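Local coordinates for putative peptidyl-arginine deiminase family protein (Campylobacter jejuni subsp. jejuni serotype O:2, PDB 6B10), which probably acts as an agmatine deiminase, hydrolysing agmatine to N-carbamoylputrescine and ammonia on the route to putrescine, at residues A[19-24]-A[54-59]; A[93-98]-A[326-331]; A[272-277]-A[320-325]. All blocks are in the same frame, centred on the assembly; numbering follows the deposited sequence. Where two conformers were deposited one is given.

Interaction 1 of 3, residues A[19-24]-A[54-59]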
loop_
_atom_site.group_PDB
_atom_site.type_symbol
_atom_site.label_atom_id
_atom_site.label_comp_id
_atom_site.label_asym_id
_atom_site.label_seq_id
_atom_site.Cartn_x
_atom_site.Cartn_y
_atom_site.Cartn_z
ATOM N N GLN A 19 13.926 -4.460 0.425
ATOM C CA GLN A 19 13.718 -3.030 0.536
ATOM C C GLN A 19 14.818 -2.347 1.340
ATOM O O GLN A 19 15.524 -2.985 2.122
ATOM C CB GLN A 19 12.367 -2.760 1.213
ATOM C CG GLN A 19 11.153 -3.267 0.444
ATOM C CD GLN A 19 9.899 -3.310 1.307
ATOM O OE1 GLN A 19 9.649 -2.399 2.103
ATOM N NE2 GLN A 19 9.107 -4.375 1.161
ATOM N N GLU A 20 14.943 -1.039 1.122
ATOM C CA GLU A 20 15.889 -0.211 1.861
ATOM C C GLU A 20 15.150 0.573 2.948
ATOM O O GLU A 20 15.616 0.652 4.081
ATOM C CB GLU A 20 16.626 0.738 0.907
ATOM C CG GLU A 20 17.878 1.374 1.498
ATOM C CD GLU A 20 19.042 0.407 1.601
ATOM O OE1 GLU A 20 19.457 -0.142 0.562
ATOM O OE2 GLU A 20 19.554 0.209 2.721
ATOM N N TYR A 21 13.993 1.138 2.604
ATOM C CA TYR A 21 13.191 1.910 3.554
ATOM C C TYR A 21 11.710 1.572 3.481
ATOM O O TYR A 21 11.193 1.239 2.413
ATOM C CB TYR A 21 13.291 3.401 3.242
ATOM C CG TYR A 21 14.611 4.068 3.568
ATOM C CD1 TYR A 21 14.882 4.531 4.850
ATOM C CD2 TYR A 21 15.569 4.279 2.579
ATOM C CE1 TYR A 21 16.072 5.169 5.144
ATOM C CE2 TYR A 21 16.769 4.909 2.866
ATOM C CZ TYR A 21 17.013 5.354 4.145
ATOM O OH TYR A 21 18.203 5.985 4.428
ATOM N N LEU A 22 11.032 1.681 4.624
ATOM C CA LEU A 22 9.603 1.965 4.641
ATOM C C LEU A 22 9.439 3.444 5.006
ATOM O O LEU A 22 10.018 3.934 5.980
ATOM C CB LEU A 22 8.845 1.080 5.636
ATOM C CG LEU A 22 7.318 1.064 5.452
ATOM C CD1 LEU A 22 6.916 0.325 4.185
ATOM C CD2 LEU A 22 6.611 0.435 6.642
ATOM N N MET A 23 8.645 4.147 4.217
ATOM C CA MET A 23 8.499 5.578 4.369
ATOM C C MET A 23 7.091 5.923 4.829
ATOM O O MET A 23 6.114 5.382 4.319
ATOM C CB MET A 23 8.812 6.255 3.046
ATOM C CG MET A 23 10.175 5.861 2.493
ATOM S SD MET A 23 10.614 6.714 0.974
ATOM C CE MET A 23 9.258 6.260 -0.100
ATOM N N LEU A 24 7.003 6.816 5.810
ATOM C CA LEU A 24 5.729 7.265 6.357
ATOM C C LEU A 24 5.713 8.784 6.537
ATOM O O LEU A 24 6.755 9.416 6.734
ATOM C CB LEU A 24 5.460 6.593 7.708
ATOM C CG LEU A 24 5.553 5.060 7.748
ATOM C CD1 LEU A 24 6.921 4.604 8.224
ATOM C CD2 LEU A 24 4.471 4.453 8.636
ATOM N N PHE A 54 13.111 -4.910 11.457
ATOM C CA PHE A 54 13.387 -5.635 10.211
ATOM C C PHE A 54 14.057 -4.828 9.094
ATOM O O PHE A 54 14.785 -5.394 8.284
ATOM C CB PHE A 54 12.089 -6.239 9.692
ATOM C CG PHE A 54 11.575 -7.360 10.544
ATOM C CD1 PHE A 54 12.042 -8.652 10.359
ATOM C CD2 PHE A 54 10.635 -7.121 11.541
ATOM C CE1 PHE A 54 11.581 -9.687 11.144
ATOM C CE2 PHE A 54 10.168 -8.150 12.328
ATOM C CZ PHE A 54 10.641 -9.436 12.130
ATOM N N GLN A 55 13.798 -3.527 9.024
ATOM C CA GLN A 55 14.456 -2.686 8.028
ATOM C C GLN A 55 14.384 -1.227 8.443
ATOM O O GLN A 55 13.631 -0.867 9.349
ATOM C CB GLN A 55 13.823 -2.878 6.636
ATOM C CG GLN A 55 12.421 -2.305 6.483
ATOM C CD GLN A 55 11.774 -2.643 5.143
ATOM O OE1 GLN A 55 11.860 -3.771 4.660
ATOM N NE2 GLN A 55 11.104 -1.665 4.549
ATOM N N LYS A 56 15.152 -0.382 7.767
ATOM C CA LYS A 56 15.145 1.036 8.093
ATOM C C LYS A 56 13.778 1.647 7.837
ATOM O O LYS A 56 13.036 1.204 6.961
ATOM C CB LYS A 56 16.201 1.799 7.301
ATOM C CG LYS A 56 17.622 1.506 7.731
ATOM C CD LYS A 56 18.609 2.271 6.863
ATOM C CE LYS A 56 18.821 1.594 5.522
ATOM N NZ LYS A 56 19.566 2.494 4.601
ATOM N N VAL A 57 13.462 2.669 8.618
ATOM C CA VAL A 57 12.230 3.411 8.483
ATOM C C VAL A 57 12.594 4.882 8.314
ATOM O O VAL A 57 13.474 5.391 9.015
ATOM C CB VAL A 57 11.349 3.243 9.744
ATOM C CG1 VAL A 57 10.103 4.119 9.672
ATOM C CG2 VAL A 57 10.961 1.782 9.937
ATOM N N LEU A 58 11.915 5.552 7.388
ATOM C CA LEU A 58 12.066 6.988 7.185
ATOM C C LEU A 58 10.751 7.684 7.513
ATOM O O LEU A 58 9.717 7.366 6.931
ATOM C CB LEU A 58 12.461 7.288 5.737
ATOM C CG LEU A 58 12.648 8.770 5.382
ATOM C CD1 LEU A 58 13.721 9.412 6.245
ATOM C CD2 LEU A 58 12.997 8.935 3.913
ATOM N N LEU A 59 10.798 8.636 8.442
ATOM C CA LEU A 59 9.618 9.394 8.844
ATOM C C LEU A 59 9.714 10.821 8.333
ATOM O O LEU A 59 10.714 11.495 8.560
ATOM C CB LEU A 59 9.495 9.411 10.364
ATOM C CG LEU A 59 9.451 8.060 11.075
ATOM C CD1 LEU A 59 9.465 8.270 12.582
ATOM C CD2 LEU A 59 8.230 7.258 10.655
HETATM O O HOH W 1 17.113 -1.178 5.882
#
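Q19 meets Q55 through their amides, which stand almost perpendicular to each other. Q55 NE2 donates to Q19 OE1 over 2.9 Å. The bond is straight but reaches the oxygen from above its carbonyl plane. N327 ND2 also donates to Q19 OE1, and Q55 OE1 takes the backbone NH of N277. E20 comes next, bent at chi2 so that its carboxylate lies beside K56. In the conformer given, E20 OE2 and K56 NZ form a salt bridge of 3.0 Å. A water joins E20 O to K56 N. The ring of Y21 has K56 NZ 4.4 Å from its centroid, an off-centre cation-pi contact. Y21 CD1 rests on L58 CB, and the hydroxyl goes on to E77. From L22 the strands pair in parallel: L22 N binds K56 O, and L58 N binds L22 O at 2.9 Å. M23 shares the Y21 and L58 face, its CG 4.2 Å from L58 CB. L24 N binds L58 O, while L24 CD1 packs on V57 CG1 at 3.5 Å and also touches L59 CD2. Helix 37-52 covers the face of L22, V57 and L24. The pair closes a beta-alpha-beta crossover, and E20 and Y21 form a classic beta bulge opposite R328.

Interaction 2 of 3, residues A[93-98]-A[326-331]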
loop_
_atom_site.group_PDB
_atom_site.type_symbol
_atom_site.label_atom_id
_atom_site.label_comp_id
_atom_site.label_asym_id
_atom_site.label_seq_id
_atom_site.Cartn_x
_atom_site.Cartn_y
_atom_site.Cartn_z
ATOM N N ALA A 93 6.481 8.077 -4.266
ATOM C CA ALA A 93 7.131 7.623 -5.495
ATOM C C ALA A 93 7.115 6.098 -5.592
ATOM O O ALA A 93 7.304 5.410 -4.586
ATOM C CB ALA A 93 8.561 8.129 -5.545
ATOM N N ILE A 94 6.908 5.582 -6.802
ATOM C CA ILE A 94 6.798 4.135 -7.031
ATOM C C ILE A 94 7.995 3.625 -7.833
ATOM O O ILE A 94 8.256 4.109 -8.927
ATOM C CB ILE A 94 5.478 3.793 -7.763
ATOM C CG1 ILE A 94 4.284 4.048 -6.843
ATOM C CG2 ILE A 94 5.454 2.339 -8.213
ATOM C CD1 ILE A 94 2.968 4.168 -7.581
ATOM N N ASP A 95 8.713 2.646 -7.285
ATOM C CA ASP A 95 9.880 2.070 -7.957
ATOM C C ASP A 95 9.514 1.101 -9.069
ATOM O O ASP A 95 8.573 0.321 -8.934
ATOM C CB ASP A 95 10.777 1.314 -6.963
ATOM C CG ASP A 95 11.551 2.239 -6.041
ATOM O OD1 ASP A 95 11.807 3.406 -6.413
ATOM O OD2 ASP A 95 11.923 1.783 -4.937
ATOM N N ILE A 96 10.283 1.161 -10.159
ATOM C CA ILE A 96 10.336 0.101 -11.165
ATOM C C ILE A 96 11.796 -0.241 -11.402
ATOM O O ILE A 96 12.682 0.519 -11.013
ATOM C CB ILE A 96 9.693 0.514 -12.505
ATOM C CG1 ILE A 96 10.255 1.855 -13.005
ATOM C CG2 ILE A 96 8.181 0.594 -12.364
ATOM C CD1 ILE A 96 10.021 2.100 -14.482
ATOM N N VAL A 97 12.049 -1.387 -12.016
ATOM C CA VAL A 97 13.379 -1.695 -12.524
ATOM C C VAL A 97 13.381 -1.272 -13.989
ATOM O O VAL A 97 12.567 -1.748 -14.779
ATOM C CB VAL A 97 13.733 -3.192 -12.407
ATOM C CG1 VAL A 97 15.207 -3.414 -12.719
ATOM C CG2 VAL A 97 13.424 -3.721 -11.009
ATOM N N GLU A 98 14.274 -0.356 -14.342
ATOM C CA GLU A 98 14.386 0.122 -15.713
ATOM C C GLU A 98 15.810 -0.090 -16.209
ATOM O O GLU A 98 16.758 0.469 -15.650
ATOM C CB GLU A 98 14.008 1.596 -15.793
ATOM C CG GLU A 98 13.756 2.064 -17.211
ATOM C CD GLU A 98 13.770 3.565 -17.325
ATOM O OE1 GLU A 98 14.871 4.147 -17.236
ATOM O OE2 GLU A 98 12.686 4.159 -17.498
ATOM N N GLN A 326 4.984 3.721 2.266
ATOM C CA GLN A 326 5.456 3.427 0.924
ATOM C C GLN A 326 6.796 2.706 1.019
ATOM O O GLN A 326 7.609 2.985 1.900
ATOM C CB GLN A 326 5.571 4.712 0.105
ATOM C CG GLN A 326 6.010 4.521 -1.343
ATOM C CD GLN A 326 5.087 3.611 -2.138
ATOM O OE1 GLN A 326 5.109 2.387 -1.972
ATOM N NE2 GLN A 326 4.277 4.200 -3.012
ATOM N N ASN A 327 7.009 1.767 0.113
ATOM C CA ASN A 327 8.220 0.969 0.111
ATOM C C ASN A 327 9.222 1.568 -0.861
ATOM O O ASN A 327 8.848 2.034 -1.932
ATOM C CB ASN A 327 7.893 -0.481 -0.283
ATOM C CG ASN A 327 6.702 -1.028 0.478
ATOM O OD1 ASN A 327 5.552 -0.833 0.078
ATOM N ND2 ASN A 327 6.970 -1.693 1.594
ATOM N N ARG A 328 10.490 1.564 -0.472
ATOM C CA ARG A 328 11.579 1.961 -1.359
ATOM C C ARG A 328 12.518 0.772 -1.418
ATOM O O ARG A 328 13.051 0.339 -0.396
ATOM C CB ARG A 328 12.290 3.214 -0.836
ATOM C CG ARG A 328 13.534 3.597 -1.630
ATOM C CD ARG A 328 14.043 4.983 -1.258
ATOM N NE ARG A 328 15.429 5.173 -1.698
ATOM C CZ ARG A 328 15.803 5.604 -2.903
ATOM N NH1 ARG A 328 14.905 5.914 -3.835
ATOM N NH2 ARG A 328 17.096 5.725 -3.182
ATOM N N PHE A 329 12.695 0.224 -2.613
ATOM C CA PHE A 329 13.362 -1.063 -2.752
ATOM C C PHE A 329 14.876 -0.931 -2.798
ATOM O O PHE A 329 15.407 0.142 -3.080
ATOM C CB PHE A 329 12.795 -1.831 -3.951
ATOM C CG PHE A 329 11.359 -2.208 -3.755
ATOM C CD1 PHE A 329 11.022 -3.404 -3.139
ATOM C CD2 PHE A 329 10.345 -1.322 -4.099
ATOM C CE1 PHE A 329 9.699 -3.732 -2.904
ATOM C CE2 PHE A 329 9.017 -1.647 -3.872
ATOM C CZ PHE A 329 8.696 -2.856 -3.276
ATOM N N LYS A 330 15.544 -2.032 -2.475
ATOM C CA LYS A 330 16.999 -2.101 -2.417
ATOM C C LYS A 330 17.560 -2.525 -3.772
ATOM O O LYS A 330 17.022 -3.421 -4.422
ATOM C CB LYS A 330 17.424 -3.115 -1.350
ATOM C CG LYS A 330 18.922 -3.162 -1.053
ATOM C CD LYS A 330 19.274 -4.434 -0.299
ATOM C CE LYS A 330 20.773 -4.587 -0.080
ATOM N NZ LYS A 330 21.270 -3.776 1.064
ATOM N N GLY A 331 18.647 -1.882 -4.186
ATOM C CA GLY A 331 19.348 -2.258 -5.414
ATOM C C GLY A 331 20.097 -1.107 -6.040
ATOM O O GLY A 331 20.092 0.010 -5.518
HETATM O O HOH W 2 9.520 4.790 -3.048
HETATM O O HOH W 3 12.218 4.990 -4.280
HETATM O O HOH W 4 7.949 1.843 -4.701
#
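D95 OD2 is gripped by two donors. The backbone N of F329 reaches it over 2.9 Å, nearly straight at 172° and almost along the C-O axis of D95 OD2. R333 NH2, beyond the segment, makes a salt bridge to the same oxygen and also binds F329 O. The D95 side chain has CG anti to its carbonyl carbon (chi1 -73°), which carries the carboxylate across to strand 326-329. There OD2 also sits at the edge of the F329 ring, in its plane, 3.6 Å from CD2. The other oxygen, D95 OD1, takes a 2.7 Å bond from a water that accepts from R328 NH1. R328 itself reaches on to E135 and lies against F133. Two more waters fill the middle. One donates to A93 O and to N327 O. The other accepts from D95 N and donates to N327 O at 2.9 Å. At the far end Q326 CG lies 3.6 Å from A93 O, and Q326 NE2 touches I94 CG1. Q326 OE1 turns back to accept from N327 N. One direct hydrogen bond and three waters thus join the two segments, whose strands belong to different sheets. The arginines around D95 would probably stabilise its negative charge.

Interaction 3 of 3, residues A[272-277]-A[320-325]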
loop_
_atom_site.group_PDB
_atom_site.type_symbol
_atom_site.label_atom_id
_atom_site.label_comp_id
_atom_site.label_asym_id
_atom_site.label_seq_id
_atom_site.Cartn_x
_atom_site.Cartn_y
_atom_site.Cartn_z
ATOM N N ASN A 272 -5.065 -4.664 3.738
ATOM C CA ASN A 272 -4.168 -3.506 3.839
ATOM C C ASN A 272 -2.911 -3.801 4.676
ATOM O O ASN A 272 -2.473 -2.972 5.485
ATOM C CB ASN A 272 -4.938 -2.319 4.425
ATOM C CG ASN A 272 -4.568 -1.002 3.779
ATOM O OD1 ASN A 272 -4.008 -0.121 4.422
ATOM N ND2 ASN A 272 -4.888 -0.858 2.503
ATOM N N PHE A 273 -2.334 -4.987 4.475
ATOM C CA PHE A 273 -1.061 -5.353 5.091
ATOM C C PHE A 273 0.107 -4.750 4.313
ATOM O O PHE A 273 -0.085 -4.152 3.254
ATOM C CB PHE A 273 -0.906 -6.882 5.220
ATOM C CG PHE A 273 -1.262 -7.669 3.978
ATOM C CD1 PHE A 273 -0.595 -7.466 2.767
ATOM C CD2 PHE A 273 -2.230 -8.665 4.035
ATOM C CE1 PHE A 273 -0.915 -8.215 1.642
ATOM C CE2 PHE A 273 -2.551 -9.415 2.911
ATOM C CZ PHE A 273 -1.888 -9.193 1.715
ATOM N N VAL A 274 1.319 -4.900 4.841
ATOM C CA VAL A 274 2.497 -4.413 4.147
ATOM C C VAL A 274 3.664 -5.375 4.290
ATOM O O VAL A 274 3.994 -5.793 5.390
ATOM C CB VAL A 274 2.895 -2.980 4.595
ATOM C CG1 VAL A 274 3.041 -2.884 6.098
ATOM C CG2 VAL A 274 4.179 -2.533 3.902
ATOM N N PHE A 275 4.265 -5.742 3.160
ATOM C CA PHE A 275 5.471 -6.558 3.176
ATOM C C PHE A 275 6.674 -5.677 3.479
ATOM O O PHE A 275 6.772 -4.548 2.980
ATOM C CB PHE A 275 5.701 -7.241 1.836
ATOM C CG PHE A 275 4.892 -8.491 1.627
ATOM C CD1 PHE A 275 5.286 -9.693 2.203
ATOM C CD2 PHE A 275 3.767 -8.477 0.806
ATOM C CE1 PHE A 275 4.557 -10.851 1.985
ATOM C CE2 PHE A 275 3.036 -9.634 0.582
ATOM C CZ PHE A 275 3.431 -10.821 1.174
ATOM N N ILE A 276 7.567 -6.207 4.308
ATOM C CA ILE A 276 8.872 -5.620 4.577
ATOM C C ILE A 276 9.858 -6.769 4.631
ATOM O O ILE A 276 9.466 -7.932 4.521
ATOM C CB ILE A 276 8.885 -4.828 5.894
ATOM C CG1 ILE A 276 8.448 -5.718 7.064
ATOM C CG2 ILE A 276 7.979 -3.606 5.773
ATOM C CD1 ILE A 276 8.749 -5.136 8.428
ATOM N N ASN A 277 11.136 -6.464 4.800
ATOM C CA ASN A 277 12.143 -7.523 4.785
ATOM C C ASN A 277 11.869 -8.566 5.868
ATOM O O ASN A 277 11.817 -8.237 7.057
ATOM C CB ASN A 277 13.535 -6.931 4.948
ATOM C CG ASN A 277 13.927 -6.058 3.777
ATOM O OD1 ASN A 277 13.294 -6.100 2.720
ATOM N ND2 ASN A 277 14.966 -5.250 3.956
ATOM N N SER A 320 -5.625 2.221 6.409
ATOM C CA SER A 320 -5.021 1.294 7.350
ATOM C C SER A 320 -3.518 1.241 7.067
ATOM O O SER A 320 -2.992 2.159 6.447
ATOM C CB SER A 320 -5.712 -0.071 7.254
ATOM O OG SER A 320 -5.259 -0.949 8.267
ATOM N N LEU A 321 -2.837 0.186 7.509
ATOM C CA LEU A 321 -1.369 0.151 7.515
ATOM C C LEU A 321 -0.745 0.420 6.151
ATOM O O LEU A 321 0.147 1.259 6.049
ATOM C CB LEU A 321 -0.838 -1.178 8.072
ATOM C CG LEU A 321 -1.254 -1.585 9.497
ATOM C CD1 LEU A 321 -0.650 -2.932 9.850
ATOM C CD2 LEU A 321 -0.856 -0.541 10.538
ATOM N N HIS A 322 -1.216 -0.277 5.114
ATOM C CA HIS A 322 -0.637 -0.160 3.763
ATOM C C HIS A 322 -0.783 1.257 3.208
ATOM O O HIS A 322 0.131 1.769 2.576
ATOM C CB HIS A 322 -1.286 -1.165 2.799
ATOM C CG HIS A 322 -0.541 -1.354 1.511
ATOM N ND1 HIS A 322 -1.057 -0.972 0.291
ATOM C CD2 HIS A 322 0.671 -1.900 1.248
ATOM C CE1 HIS A 322 -0.194 -1.265 -0.666
ATOM N NE2 HIS A 322 0.864 -1.829 -0.112
ATOM N N CYS A 323 -1.937 1.876 3.448
ATOM C CA CYS A 323 -2.208 3.249 2.997
ATOM C C CYS A 323 -1.262 4.281 3.612
ATOM O O CYS A 323 -0.983 5.311 3.008
ATOM C CB CYS A 323 -3.653 3.655 3.337
ATOM S SG CYS A 323 -4.942 2.656 2.561
ATOM N N SER A 324 -0.780 4.007 4.818
ATOM C CA SER A 324 0.067 4.949 5.550
ATOM C C SER A 324 1.568 4.833 5.262
ATOM O O SER A 324 2.368 5.489 5.928
ATOM C CB SER A 324 -0.128 4.741 7.046
ATOM O OG SER A 324 0.658 3.653 7.477
ATOM N N CYS A 325 1.971 4.001 4.307
ATOM C CA CYS A 325 3.392 3.816 4.064
ATOM C C CYS A 325 3.710 3.577 2.602
ATOM O O CYS A 325 2.823 3.316 1.787
ATOM C CB CYS A 325 3.933 2.681 4.932
ATOM S SG CYS A 325 3.255 1.033 4.593
#
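N272 is packed tightly into the turn at 320-323, whereas V274 meets C325 more loosely. On the tight side C323 N donates to N272 OD1 over 3.0 Å at 158°. H322 N donates to N272 O at the same length, from above the carbonyl plane. The backbone oxygen and the side-chain oxygen of one asparagine thus take neighbouring amides. Its CG lies 3.4 Å from H322 CB, and the amide plane stands nearly square to the imidazole (89°), with ND2 at the ring edge. N272 ND2 donates to D209 O. S320 CB packs on N272 CB, and F273 O approaches H322 CD2 to 3.1 Å. D209 and E15 hold the two ring nitrogens of H322 and so fix its rotation. S324 OG closes the turn on L321 O at 2.8 Å. The looser side is still buried. There V274 CG2 touches C325 SG at 3.7 Å, with the SG between its backbone N and carbonyl carbon (chi1 64°). L22 of strand 19-25 lies against both residues. The turn leads into strand 326-329, and the contact's centre lies about 5 Å from that of the chain. This is consistent with the pentein alpha/beta propeller of guanidine-modifying enzymes, whose active site lies at the propeller centre.

In the fold
The three contacts lie close together, with centres about 11 to 15 Å apart. Interactions 1 and 2 share one sheet, in which strand 19-25 stands between 56-61 and the antiparallel 326-329. Interaction 2 then bridges from this sheet to another one, through strand 94-98. Along the chain interaction 1 closes first. Interaction 3 falls between the two segments of interaction 2, and its 320-325 turn runs straight into strand 326-329. N277 binds Q19 and Q55, which ties interaction 3 to interaction 1. Only interaction 3 lies near the centre of the chain. The centres of the other two lie about 13 to 14 Å from it, and together they join strands from the N- and C-terminal parts.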